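Local coordinates for protein chorismate synthase (Campylobacter jejuni, PDB 1SQ1) that probably catalyses the last step of the shikimate pathway, eliminating phosphate from 5-enolpyruvylshikimate-3-phosphate to give chorismate, with reduced FMN as cofactor, at residues F168-A173 with A206-V211; L163-F168 with I287-F292; L8-F13 with S128-A133. All coordinates share one frame; numbering follows the deposited sequence.

Contact 1: residues F168-A173 with A206-V211; sequences FDFEFA and AVFTKV
Phe168 and Phe170 lead the chain into the first turn of helix 170-175 above strand 205-212, with Phe168 CA 8.9 Å from Phe208 CA, so that side chains alone bridge the gap. Phe208 is the ring that both of them touch. Its CG is anti to the backbone N (chi1 179°), which carries the ring out from the strand toward the turn. Phe168 brings CD1 over one face of this ring, toward its rim, 3.9 Å from Phe208 CD2; the two planes are inclined at 43°, an oblique meeting of rings. Phe170 arrives rim to rim, its CZ 3.7 Å from Phe208 CD2. The same CZ lies 3.7 Å from Lys210 CB, while the lysine chain, bent near its end, crosses the ring obliquely and brings NZ 3.8 Å from Phe170 CE2. Lysine suits this partly exposed margin because its methylenes pack against the ring's far end, while the amine can probably still reach water. Between the two phenylalanines, Asp169 caps the helix: OD1 accepts from Phe172 N, the donor standing above the carboxylate plane, and this N-cap helps to fix the turn from which Phe170 projects. Phe154 of strand 148-156 meets both Phe168 and Phe208 and extends the cluster. Thr209 and Val211 turn to the other side of the sheet, against helix 325-346. The arrangement is an aromatic cluster joining the start of a helix to the face of an antiparallel sheet turned away from helix 325-346, within the beta-alpha-beta sandwich fold of chorismate synthases.

Contact 2: residues L163-F168 with I287-F292; sequences LKEEEF and ILKTYF
Ile287 comes first on the strand and meets two glutamates of the loop 163-168 with different branches. Its CG2 packs against the carboxylate of Glu165, 3.5 Å from OE2, while CD1 reaches Glu166, 4.0 Å from OE1. A branched aliphatic residue suits this position, since it offers two separate methyls, one to each glutamate. Two residues on, Lys289 points to the same side of the strand and makes the salt bridge of the contact: NZ donates to Glu165 OE2 across 2.8 Å, on the syn lone pair, the side of the other carboxylate oxygen. The lysine chain runs extended until its last bend (chi4 69°), which turns the ammonium group onto the carboxylate; the two side chains cross at about a right angle. Pairing probably eases the cost of holding a lysine in a buried place, and Glu244 also touches Lys289. Tyr291, further along, turns its hydroxyl to Glu244 and packs on Ile249 of the second subunit. Strand 286-292 runs between antiparallel strands 205-212 and 240-245; Leu288 and Thr290 face helix 226-235, and the glutamate loop lies across the sheet's other side.

Contact 3: residues L8-F13 with S128-A133; sequences LKFTSF and SVARVA
Phe10 and Ala130 bury the largest areas where strand 9-13 lies against helix 128-143. The segment axes run roughly antiparallel (150°) and approach to 8.6 Å. With chi1 at 164°, the Phe10 ring swings out from the strand, away from its own N, and reaches the helix, where CZ does most of the touching. That atom lies 3.6 Å from Arg131 CA and 3.6 Å from Ala130 O, so the ring rests obliquely on the helix backbone as much as on side chains; the methyl of Ala130 is a looser neighbour, with CB 4.1 Å from Phe10 CZ. A small residue suits the helix here, because it lets a phenylalanine reach the main chain. Ala130 CB also meets Ser12, 3.6 Å from its CB, at the point where the two backbones come nearest. Serine is compact enough for that spacing, and its buried hydroxyl has a weak hydrogen bond to Tyr223 of the second subunit. Arg131 meets Phe10 mainly through its backbone, while its guanidinium forms a salt bridge with Glu127 and its side chain lies about 5 Å from that of Asn238, a predicted FMN-binding residue, which places this end of the helix near the predicted flavin site. Strand 9-13 lies between antiparallel strands 3-4 and 21-26, helix 325-346 packs on both Phe10 and Arg131, and helix 36-45 lies against helix 128-143 at Val129, Val132 and Ala133.

Contacts 1 and 2 belong to one region. They share Phe168, their strands 205-212 and 286-292 are neighbours in the same sheet, and contact 1 is nested along the chain inside the loop that contact 2 closes. Both are partly buried and away from the predicted cofactor sites, yet contact 1 is aromatic and contact 2 centres on a salt bridge with an isoleucine packed beside it; Glu166 packs against Lys210 where they join. Contact 3 lies on the opposite side of the chain's centre, its own centre about 23 Å from that of contact 1, and belongs to the other sheet. Fully buried, it relies on small residues and one ring, with Arg131 close to a predicted FMN-binding residue.

Contact 1: residues F168-A173 with A206-V211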
loop_
_atom_site.group_PDB
_atom_site.type_symbol
_atom_site.label_atom_id
_atom_site.label_comp_id
_atom_site.label_asym_id
_atom_site.label_seq_id
_atom_site.Cartn_x
_atom_site.Cartn_y
_atom_site.Cartn_z
ATOM N N PHE A 168 11.122 -1.316 37.213
ATOM C CA PHE A 168 11.724 -2.563 36.771
ATOM C C PHE A 168 13.200 -2.310 36.482
ATOM O O PHE A 168 13.555 -1.300 35.875
ATOM C CB PHE A 168 11.032 -3.084 35.502
ATOM C CG PHE A 168 9.600 -3.505 35.709
ATOM C CD1 PHE A 168 8.556 -2.766 35.166
ATOM C CD2 PHE A 168 9.295 -4.656 36.425
ATOM C CE1 PHE A 168 7.232 -3.174 35.336
ATOM C CE2 PHE A 168 7.976 -5.063 36.597
ATOM C CZ PHE A 168 6.948 -4.322 36.050
ATOM N N ASP A 169 14.053 -3.237 36.900
ATOM C CA ASP A 169 15.486 -3.083 36.705
ATOM C C ASP A 169 15.979 -3.548 35.347
ATOM O O ASP A 169 16.174 -4.740 35.123
ATOM C CB ASP A 169 16.238 -3.845 37.788
ATOM C CG ASP A 169 17.641 -3.324 37.988
ATOM O OD1 ASP A 169 18.348 -3.121 36.974
ATOM O OD2 ASP A 169 18.033 -3.121 39.161
ATOM N N PHE A 170 16.203 -2.601 34.445
ATOM C CA PHE A 170 16.689 -2.934 33.117
ATOM C C PHE A 170 18.169 -3.266 33.160
ATOM O O PHE A 170 18.678 -3.995 32.311
ATOM C CB PHE A 170 16.437 -1.776 32.155
ATOM C CG PHE A 170 15.086 -1.817 31.514
ATOM C CD1 PHE A 170 14.856 -2.630 30.417
ATOM C CD2 PHE A 170 14.034 -1.068 32.024
ATOM C CE1 PHE A 170 13.598 -2.701 29.844
ATOM C CE2 PHE A 170 12.771 -1.131 31.459
ATOM C CZ PHE A 170 12.552 -1.946 30.366
ATOM N N GLU A 171 18.865 -2.717 34.146
ATOM C CA GLU A 171 20.289 -2.983 34.296
ATOM C C GLU A 171 20.405 -4.471 34.605
ATOM O O GLU A 171 21.187 -5.198 33.989
ATOM C CB GLU A 171 20.846 -2.140 35.441
ATOM C CG GLU A 171 20.758 -0.638 35.181
ATOM C CD GLU A 171 21.972 -0.096 34.434
ATOM O OE1 GLU A 171 23.075 -0.086 35.030
ATOM O OE2 GLU A 171 21.824 0.318 33.260
ATOM N N PHE A 172 19.591 -4.912 35.559
ATOM C CA PHE A 172 19.543 -6.308 35.967
ATOM C C PHE A 172 19.064 -7.142 34.767
ATOM O O PHE A 172 19.566 -8.237 34.517
ATOM C CB PHE A 172 18.573 -6.465 37.148
ATOM C CG PHE A 172 18.605 -7.827 37.796
ATOM C CD1 PHE A 172 19.668 -8.203 38.609
ATOM C CD2 PHE A 172 17.588 -8.746 37.559
ATOM C CE1 PHE A 172 19.717 -9.474 39.177
ATOM C CE2 PHE A 172 17.628 -10.019 38.122
ATOM C CZ PHE A 172 18.696 -10.384 38.929
ATOM N N ALA A 173 18.101 -6.608 34.019
ATOM C CA ALA A 173 17.564 -7.311 32.864
ATOM C C ALA A 173 18.643 -7.687 31.866
ATOM O O ALA A 173 18.714 -8.831 31.428
ATOM C CB ALA A 173 16.504 -6.463 32.182
ATOM N N ALA A 206 4.959 -12.566 30.688
ATOM C CA ALA A 206 4.543 -11.182 30.464
ATOM C C ALA A 206 5.758 -10.282 30.178
ATOM O O ALA A 206 6.639 -10.120 31.029
ATOM C CB ALA A 206 3.788 -10.671 31.673
ATOM N N VAL A 207 5.802 -9.702 28.979
ATOM C CA VAL A 207 6.914 -8.844 28.597
ATOM C C VAL A 207 6.639 -7.362 28.756
ATOM O O VAL A 207 5.507 -6.904 28.571
ATOM C CB VAL A 207 7.334 -9.103 27.155
ATOM C CG1 VAL A 207 8.309 -8.041 26.705
ATOM C CG2 VAL A 207 7.966 -10.478 27.055
ATOM N N PHE A 208 7.689 -6.621 29.109
ATOM C CA PHE A 208 7.601 -5.175 29.297
ATOM C C PHE A 208 8.558 -4.431 28.365
ATOM O O PHE A 208 9.774 -4.604 28.441
ATOM C CB PHE A 208 7.938 -4.802 30.738
ATOM C CG PHE A 208 7.884 -3.325 31.008
ATOM C CD1 PHE A 208 6.680 -2.632 30.928
ATOM C CD2 PHE A 208 9.038 -2.621 31.336
ATOM C CE1 PHE A 208 6.625 -1.256 31.173
ATOM C CE2 PHE A 208 8.991 -1.245 31.581
ATOM C CZ PHE A 208 7.784 -0.563 31.500
ATOM N N THR A 209 8.009 -3.603 27.486
ATOM C CA THR A 209 8.833 -2.836 26.560
ATOM C C THR A 209 8.725 -1.361 26.880
ATOM O O THR A 209 7.646 -0.773 26.819
ATOM C CB THR A 209 8.406 -3.014 25.109
ATOM O OG1 THR A 209 8.413 -4.405 24.759
ATOM C CG2 THR A 209 9.362 -2.261 24.216
ATOM N N LYS A 210 9.859 -0.771 27.223
ATOM C CA LYS A 210 9.918 0.635 27.563
ATOM C C LYS A 210 10.713 1.380 26.508
ATOM O O LYS A 210 11.764 0.910 26.068
ATOM C CB LYS A 210 10.567 0.804 28.937
ATOM C CG LYS A 210 10.954 2.226 29.286
ATOM C CD LYS A 210 10.973 2.409 30.788
ATOM C CE LYS A 210 12.113 3.297 31.239
ATOM N NZ LYS A 210 13.421 2.591 31.086
ATOM N N VAL A 211 10.201 2.532 26.084
ATOM C CA VAL A 211 10.895 3.335 25.090
ATOM C C VAL A 211 11.115 4.730 25.664
ATOM O O VAL A 211 10.157 5.408 26.049
ATOM C CB VAL A 211 10.087 3.436 23.784
ATOM C CG1 VAL A 211 10.928 4.091 22.709
ATOM C CG2 VAL A 211 9.640 2.056 23.340
#

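Contact 2: residues L163-F168 with I287-F292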
loop_
_atom_site.group_PDB
_atom_site.type_symbol
_atom_site.label_atom_id
_atom_site.label_comp_id
_atom_site.label_asym_id
_atom_site.label_seq_id
_atom_site.Cartn_x
_atom_site.Cartn_y
_atom_site.Cartn_z
ATOM N N LEU A 163 5.821 -4.612 40.809
ATOM C CA LEU A 163 6.587 -3.385 40.997
ATOM C C LEU A 163 6.009 -2.293 40.107
ATOM O O LEU A 163 5.086 -2.526 39.328
ATOM C CB LEU A 163 8.054 -3.593 40.608
ATOM C CG LEU A 163 9.106 -3.961 41.658
ATOM C CD1 LEU A 163 8.708 -5.228 42.400
ATOM C CD2 LEU A 163 10.436 -4.155 40.958
ATOM N N LYS A 164 6.572 -1.098 40.216
ATOM C CA LYS A 164 6.132 0.029 39.409
ATOM C C LYS A 164 6.761 -0.054 38.020
ATOM O O LYS A 164 7.892 -0.514 37.870
ATOM C CB LYS A 164 6.531 1.337 40.088
ATOM C CG LYS A 164 5.631 1.748 41.244
ATOM C CD LYS A 164 4.310 2.278 40.705
ATOM C CE LYS A 164 3.448 2.911 41.789
ATOM N NZ LYS A 164 2.190 3.471 41.208
ATOM N N GLU A 165 6.013 0.388 37.013
ATOM C CA GLU A 165 6.465 0.374 35.623
ATOM C C GLU A 165 7.892 0.912 35.534
ATOM O O GLU A 165 8.811 0.218 35.089
ATOM C CB GLU A 165 5.558 1.256 34.760
ATOM C CG GLU A 165 4.069 1.087 35.006
ATOM C CD GLU A 165 3.516 -0.188 34.414
ATOM O OE1 GLU A 165 4.028 -1.280 34.746
ATOM O OE2 GLU A 165 2.559 -0.098 33.619
ATOM N N GLU A 166 8.064 2.160 35.964
ATOM C CA GLU A 166 9.366 2.820 35.928
ATOM C C GLU A 166 10.228 2.374 37.114
ATOM O O GLU A 166 11.060 3.133 37.605
ATOM C CB GLU A 166 9.173 4.349 35.946
ATOM C CG GLU A 166 8.081 4.899 34.978
ATOM C CD GLU A 166 8.509 4.975 33.506
ATOM O OE1 GLU A 166 9.219 4.055 33.041
ATOM O OE2 GLU A 166 8.109 5.945 32.811
ATOM N N GLU A 167 10.032 1.131 37.556
ATOM C CA GLU A 167 10.778 0.580 38.686
ATOM C C GLU A 167 11.478 -0.736 38.352
ATOM O O GLU A 167 12.310 -1.218 39.119
ATOM C CB GLU A 167 9.839 0.369 39.868
ATOM C CG GLU A 167 10.550 0.155 41.178
ATOM C CD GLU A 167 9.599 0.195 42.353
ATOM O OE1 GLU A 167 8.850 1.188 42.473
ATOM O OE2 GLU A 167 9.602 -0.762 43.154
ATOM N N PHE A 168 11.122 -1.316 37.213
ATOM C CA PHE A 168 11.724 -2.563 36.771
ATOM C C PHE A 168 13.200 -2.310 36.482
ATOM O O PHE A 168 13.555 -1.300 35.875
ATOM C CB PHE A 168 11.032 -3.084 35.502
ATOM C CG PHE A 168 9.600 -3.505 35.709
ATOM C CD1 PHE A 168 8.556 -2.766 35.166
ATOM C CD2 PHE A 168 9.295 -4.656 36.425
ATOM C CE1 PHE A 168 7.232 -3.174 35.336
ATOM C CE2 PHE A 168 7.976 -5.063 36.597
ATOM C CZ PHE A 168 6.948 -4.322 36.050
ATOM N N ILE A 287 5.091 2.898 27.463
ATOM C CA ILE A 287 4.810 1.765 28.346
ATOM C C ILE A 287 3.982 0.731 27.601
ATOM O O ILE A 287 2.763 0.845 27.516
ATOM C CB ILE A 287 4.016 2.194 29.598
ATOM C CG1 ILE A 287 4.669 3.421 30.242
ATOM C CG2 ILE A 287 3.984 1.054 30.605
ATOM C CD1 ILE A 287 6.087 3.177 30.676
ATOM N N LEU A 288 4.655 -0.283 27.075
ATOM C CA LEU A 288 3.999 -1.331 26.303
ATOM C C LEU A 288 4.156 -2.679 26.969
ATOM O O LEU A 288 5.252 -3.043 27.367
ATOM C CB LEU A 288 4.617 -1.415 24.905
ATOM C CG LEU A 288 4.795 -0.095 24.180
ATOM C CD1 LEU A 288 5.319 -0.347 22.782
ATOM C CD2 LEU A 288 3.471 0.633 24.156
ATOM N N LYS A 289 3.073 -3.430 27.087
ATOM C CA LYS A 289 3.179 -4.740 27.696
ATOM C C LYS A 289 2.631 -5.801 26.760
ATOM O O LYS A 289 1.504 -5.681 26.275
ATOM C CB LYS A 289 2.437 -4.772 29.031
ATOM C CG LYS A 289 2.793 -3.654 29.990
ATOM C CD LYS A 289 2.157 -3.929 31.326
ATOM C CE LYS A 289 2.175 -2.720 32.244
ATOM N NZ LYS A 289 1.258 -1.640 31.746
ATOM N N THR A 290 3.441 -6.829 26.505
ATOM C CA THR A 290 3.076 -7.943 25.624
ATOM C C THR A 290 3.024 -9.259 26.404
ATOM O O THR A 290 4.033 -9.710 26.959
ATOM C CB THR A 290 4.099 -8.128 24.501
ATOM O OG1 THR A 290 4.241 -6.903 23.787
ATOM C CG2 THR A 290 3.641 -9.196 23.542
ATOM N N TYR A 291 1.855 -9.889 26.416
ATOM C CA TYR A 291 1.666 -11.147 27.122
ATOM C C TYR A 291 1.737 -12.373 26.232
ATOM O O TYR A 291 0.925 -12.560 25.332
ATOM C CB TYR A 291 0.330 -11.108 27.840
ATOM C CG TYR A 291 0.264 -9.969 28.810
ATOM C CD1 TYR A 291 0.819 -10.077 30.080
ATOM C CD2 TYR A 291 -0.292 -8.756 28.436
ATOM C CE1 TYR A 291 0.822 -9.000 30.951
ATOM C CE2 TYR A 291 -0.291 -7.672 29.298
ATOM C CZ TYR A 291 0.268 -7.802 30.550
ATOM O OH TYR A 291 0.292 -6.720 31.387
ATOM N N PHE A 292 2.713 -13.218 26.513
ATOM C CA PHE A 292 2.910 -14.432 25.757
ATOM C C PHE A 292 2.249 -15.648 26.404
ATOM O O PHE A 292 2.284 -15.828 27.629
ATOM C CB PHE A 292 4.400 -14.709 25.600
ATOM C CG PHE A 292 5.108 -13.760 24.675
ATOM C CD1 PHE A 292 5.346 -12.441 25.050
ATOM C CD2 PHE A 292 5.588 -14.207 23.450
ATOM C CE1 PHE A 292 6.043 -11.584 24.222
ATOM C CE2 PHE A 292 6.287 -13.357 22.613
ATOM C CZ PHE A 292 6.522 -12.042 23.000
#

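Contact 3: residues L8-F13 with S128-A133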
loop_
_atom_site.group_PDB
_atom_site.type_symbol
_atom_site.label_atom_id
_atom_site.label_comp_id
_atom_site.label_asym_id
_atom_site.label_seq_id
_atom_site.Cartn_x
_atom_site.Cartn_y
_atom_site.Cartn_z
ATOM N N LEU A 8 9.079 2.519 5.943
ATOM C CA LEU A 8 10.236 1.667 6.259
ATOM C C LEU A 8 9.769 0.203 6.201
ATOM O O LEU A 8 9.530 -0.438 7.223
ATOM C CB LEU A 8 10.760 1.978 7.666
ATOM C CG LEU A 8 12.254 1.802 7.959
ATOM C CD1 LEU A 8 12.456 0.909 9.175
ATOM C CD2 LEU A 8 12.957 1.240 6.748
ATOM N N LYS A 9 9.651 -0.311 4.984
ATOM C CA LYS A 9 9.192 -1.662 4.716
ATOM C C LYS A 9 10.168 -2.770 5.058
ATOM O O LYS A 9 11.238 -2.844 4.485
ATOM C CB LYS A 9 8.822 -1.764 3.241
ATOM C CG LYS A 9 7.773 -0.766 2.825
ATOM C CD LYS A 9 7.172 -1.094 1.476
ATOM C CE LYS A 9 6.040 -0.141 1.194
ATOM N NZ LYS A 9 5.070 -0.194 2.310
ATOM N N PHE A 10 9.780 -3.645 5.979
ATOM C CA PHE A 10 10.617 -4.773 6.373
ATOM C C PHE A 10 10.106 -6.027 5.689
ATOM O O PHE A 10 8.911 -6.296 5.716
ATOM C CB PHE A 10 10.564 -4.955 7.887
ATOM C CG PHE A 10 11.069 -6.290 8.361
ATOM C CD1 PHE A 10 10.173 -7.278 8.786
ATOM C CD2 PHE A 10 12.431 -6.561 8.404
ATOM C CE1 PHE A 10 10.626 -8.517 9.254
ATOM C CE2 PHE A 10 12.895 -7.796 8.869
ATOM C CZ PHE A 10 11.989 -8.774 9.296
ATOM N N THR A 11 11.000 -6.795 5.080
ATOM C CA THR A 11 10.592 -8.016 4.400
ATOM C C THR A 11 11.482 -9.205 4.733
ATOM O O THR A 11 12.708 -9.132 4.606
ATOM C CB THR A 11 10.601 -7.838 2.868
ATOM O OG1 THR A 11 9.761 -6.736 2.517
ATOM C CG2 THR A 11 10.087 -9.096 2.171
ATOM N N SER A 12 10.868 -10.307 5.155
ATOM C CA SER A 12 11.637 -11.505 5.473
ATOM C C SER A 12 11.268 -12.642 4.541
ATOM O O SER A 12 10.100 -12.911 4.292
ATOM C CB SER A 12 11.430 -11.928 6.934
ATOM O OG SER A 12 10.061 -12.095 7.266
ATOM N N PHE A 13 12.282 -13.292 3.997
ATOM C CA PHE A 13 12.048 -14.397 3.100
ATOM C C PHE A 13 12.641 -15.639 3.726
ATOM O O PHE A 13 13.660 -15.590 4.421
ATOM C CB PHE A 13 12.657 -14.117 1.725
ATOM C CG PHE A 13 14.100 -13.747 1.766
ATOM C CD1 PHE A 13 15.079 -14.695 1.482
ATOM C CD2 PHE A 13 14.488 -12.452 2.092
ATOM C CE1 PHE A 13 16.426 -14.362 1.527
ATOM C CE2 PHE A 13 15.829 -12.106 2.143
ATOM C CZ PHE A 13 16.805 -13.062 1.858
ATOM N N SER A 128 11.532 -15.165 13.439
ATOM C CA SER A 128 12.086 -14.571 14.643
ATOM C C SER A 128 13.479 -13.977 14.417
ATOM O O SER A 128 13.739 -12.833 14.797
ATOM C CB SER A 128 12.140 -15.634 15.739
ATOM O OG SER A 128 12.656 -15.107 16.946
ATOM N N VAL A 129 14.367 -14.758 13.795
ATOM C CA VAL A 129 15.739 -14.323 13.509
ATOM C C VAL A 129 15.746 -13.086 12.611
ATOM O O VAL A 129 16.492 -12.130 12.848
ATOM C CB VAL A 129 16.541 -15.429 12.801
ATOM C CG1 VAL A 129 17.941 -14.925 12.464
ATOM C CG2 VAL A 129 16.611 -16.657 13.683
ATOM N N ALA A 130 14.917 -13.122 11.573
ATOM C CA ALA A 130 14.810 -12.014 10.643
ATOM C C ALA A 130 14.263 -10.769 11.352
ATOM O O ALA A 130 14.882 -9.710 11.307
ATOM C CB ALA A 130 13.913 -12.408 9.473
ATOM N N ARG A 131 13.119 -10.899 12.020
ATOM C CA ARG A 131 12.510 -9.771 12.713
ATOM C C ARG A 131 13.541 -9.054 13.568
ATOM O O ARG A 131 13.546 -7.828 13.647
ATOM C CB ARG A 131 11.354 -10.256 13.586
ATOM C CG ARG A 131 10.521 -11.363 12.936
ATOM C CD ARG A 131 9.420 -11.890 13.851
ATOM N NE ARG A 131 8.309 -10.957 14.001
ATOM C CZ ARG A 131 7.079 -11.178 13.555
ATOM N NH1 ARG A 131 6.132 -10.266 13.739
ATOM N NH2 ARG A 131 6.790 -12.313 12.933
ATOM N N VAL A 132 14.417 -9.822 14.213
ATOM C CA VAL A 132 15.471 -9.245 15.053
ATOM C C VAL A 132 16.505 -8.485 14.198
ATOM O O VAL A 132 16.792 -7.314 14.464
ATOM C CB VAL A 132 16.184 -10.344 15.878
ATOM C CG1 VAL A 132 17.278 -9.733 16.752
ATOM C CG2 VAL A 132 15.172 -11.061 16.742
ATOM N N ALA A 133 17.060 -9.131 13.176
ATOM C CA ALA A 133 18.024 -8.451 12.319
ATOM C C ALA A 133 17.449 -7.106 11.882
ATOM O O ALA A 133 18.039 -6.053 12.135
ATOM C CB ALA A 133 18.337 -9.296 11.098
#